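Local atomic coordinates of putative NAD(P)H:FMN oxidoreductase (Porphyromonas gingivalis W83, PDB entry 3GE5), a protein that binds flavin mononucleotide and probably works as an oxidoreductase of the nitroreductase family. Residues Q25-L29 against I30-F34. Sequence-based numbering, arbitrary orientation.
Sequences QDFRL and IEDFF
Leu29 O takes two backbone N-H groups: a straight bond from Phe34 N at 2.8 Å, which closes a wide pi-type turn, and a weak one from Phe33 N at 3.3 Å. One residue earlier in the chain, Arg28 O accepts Asp32 N at 2.9 Å, while the carboxylate of Asp32 reaches back so that OD2 receives Arg28 N at 3.0 Å, the N-H coming from above the carboxylate plane. Aspartate suits this place because its short side chain, with CG beside its own backbone N (chi1 -64°), just spans the gap to the incoming chain. Arg28, extended from CG to NE, forms a salt bridge through NH1 with Glu31 OE2 at 3.2 Å, in the guanidinium plane; the bend of Glu31 at chi2 (99°) also brings OE1 against Arg28 CB. A charged pair suits this exposed flank. On the buried flank, where a branched leucine can lie against flat aromatic rings, Leu29 lays CG over one face of the Phe34 ring, 4.0 Å from its centroid, and sets CD1 beside Phe33 CD2 at 3.8 Å. Phe27 CZ rests on Phe33 CB. This short N-terminal helix, 29-34, lies at the dimer interface: Phe33 and Phe34 pack on Leu133 of helix 120-137, and Phe34 stacks on Tyr130 of the second subunit.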
loop_
_atom_site.group_PDB
_atom_site.type_symbol
_atom_site.label_atom_id
_atom_site.label_comp_id
_atom_site.label_asym_id
_atom_site.label_seq_id
_atom_site.Cartn_x
_atom_site.Cartn_y
_atom_site.Cartn_z
ATOM N N GLN A 25 -18.183 -7.205 -15.739
ATOM C CA GLN A 25 -17.818 -8.548 -16.245
ATOM C C GLN A 25 -16.410 -8.618 -16.875
ATOM O O GLN A 25 -15.644 -9.571 -16.638
ATOM C CB GLN A 25 -18.869 -9.031 -17.268
ATOM N N ASP A 26 -16.099 -7.546 -17.591
ATOM C CA ASP A 26 -14.924 -7.429 -18.424
ATOM C C ASP A 26 -13.823 -6.604 -17.759
ATOM O O ASP A 26 -12.749 -6.452 -18.324
ATOM C CB ASP A 26 -15.335 -6.771 -19.744
ATOM C CG ASP A 26 -16.347 -5.673 -19.544
ATOM O OD1 ASP A 26 -16.809 -5.508 -18.388
ATOM O OD2 ASP A 26 -16.686 -4.989 -20.530
ATOM N N PHE A 27 -14.054 -6.114 -16.542
ATOM C CA PHE A 27 -13.096 -5.237 -15.911
ATOM C C PHE A 27 -11.944 -6.079 -15.391
ATOM O O PHE A 27 -12.147 -7.079 -14.669
ATOM C CB PHE A 27 -13.762 -4.457 -14.779
ATOM C CG PHE A 27 -12.819 -3.594 -14.020
ATOM C CD1 PHE A 27 -12.392 -2.381 -14.553
ATOM C CD2 PHE A 27 -12.318 -4.007 -12.794
ATOM C CE1 PHE A 27 -11.510 -1.575 -13.861
ATOM C CE2 PHE A 27 -11.436 -3.211 -12.082
ATOM C CZ PHE A 27 -11.035 -1.976 -12.620
ATOM N N ARG A 28 -10.728 -5.682 -15.765
ATOM C CA ARG A 28 -9.523 -6.313 -15.273
ATOM C C ARG A 28 -8.724 -5.290 -14.480
ATOM O O ARG A 28 -8.290 -4.283 -15.027
ATOM C CB ARG A 28 -8.669 -6.848 -16.437
ATOM C CG ARG A 28 -9.396 -7.830 -17.312
ATOM C CD ARG A 28 -8.493 -8.370 -18.401
ATOM N NE ARG A 28 -9.254 -9.154 -19.345
ATOM C CZ ARG A 28 -8.733 -9.832 -20.363
ATOM N NH1 ARG A 28 -7.425 -9.882 -20.531
ATOM N NH2 ARG A 28 -9.529 -10.483 -21.191
ATOM N N LEU A 29 -8.543 -5.543 -13.194
ATOM C CA LEU A 29 -7.806 -4.623 -12.340
ATOM C C LEU A 29 -6.416 -4.313 -12.868
ATOM O O LEU A 29 -5.984 -3.177 -12.855
ATOM C CB LEU A 29 -7.806 -5.117 -10.877
ATOM C CG LEU A 29 -7.397 -4.070 -9.820
ATOM C CD1 LEU A 29 -8.478 -2.986 -9.638
ATOM C CD2 LEU A 29 -7.124 -4.843 -8.473
ATOM N N ILE A 30 -5.722 -5.330 -13.362
ATOM C CA ILE A 30 -4.376 -5.118 -13.858
ATOM C C ILE A 30 -4.391 -4.280 -15.152
ATOM O O ILE A 30 -3.847 -3.165 -15.197
ATOM C CB ILE A 30 -3.602 -6.432 -14.082
ATOM C CG1 ILE A 30 -3.269 -7.136 -12.747
ATOM C CG2 ILE A 30 -2.282 -6.171 -14.898
ATOM C CD1 ILE A 30 -2.887 -8.637 -12.886
ATOM N N GLU A 31 -4.983 -4.821 -16.223
ATOM C CA GLU A 31 -4.904 -4.129 -17.522
ATOM C C GLU A 31 -5.630 -2.776 -17.577
ATOM O O GLU A 31 -5.154 -1.825 -18.226
ATOM C CB GLU A 31 -5.413 -5.039 -18.638
ATOM C CG GLU A 31 -4.525 -6.266 -18.854
ATOM C CD GLU A 31 -5.053 -7.516 -18.177
ATOM O OE1 GLU A 31 -5.528 -7.428 -17.022
ATOM O OE2 GLU A 31 -5.001 -8.588 -18.833
ATOM N N ASP A 32 -6.769 -2.686 -16.901
ATOM C CA ASP A 32 -7.658 -1.544 -17.068
ATOM C C ASP A 32 -7.424 -0.468 -16.036
ATOM O O ASP A 32 -7.936 0.630 -16.176
ATOM C CB ASP A 32 -9.115 -1.990 -16.992
ATOM C CG ASP A 32 -9.491 -2.901 -18.106
ATOM O OD1 ASP A 32 -8.811 -2.852 -19.171
ATOM O OD2 ASP A 32 -10.459 -3.667 -17.916
ATOM N N PHE A 33 -6.687 -0.785 -14.983
ATOM C CA PHE A 33 -6.587 0.134 -13.854
ATOM C C PHE A 33 -5.146 0.295 -13.373
ATOM O O PHE A 33 -4.587 1.389 -13.471
ATOM C CB PHE A 33 -7.532 -0.300 -12.749
ATOM C CG PHE A 33 -7.619 0.710 -11.632
ATOM C CD1 PHE A 33 -8.198 1.947 -11.836
ATOM C CD2 PHE A 33 -7.020 0.438 -10.421
ATOM C CE1 PHE A 33 -8.208 2.885 -10.780
ATOM C CE2 PHE A 33 -7.047 1.362 -9.398
ATOM C CZ PHE A 33 -7.647 2.564 -9.582
ATOM N N PHE A 34 -4.517 -0.759 -12.857
ATOM C CA PHE A 34 -3.129 -0.606 -12.417
ATOM C C PHE A 34 -2.173 -0.141 -13.536
ATOM O O PHE A 34 -1.419 0.832 -13.377
ATOM C CB PHE A 34 -2.569 -1.934 -11.848
ATOM C CG PHE A 34 -3.158 -2.371 -10.521
ATOM C CD1 PHE A 34 -3.526 -1.443 -9.524
ATOM C CD2 PHE A 34 -3.230 -3.730 -10.228
ATOM C CE1 PHE A 34 -3.991 -1.877 -8.264
ATOM C CE2 PHE A 34 -3.697 -4.173 -8.989
ATOM C CZ PHE A 34 -4.122 -3.257 -8.038
#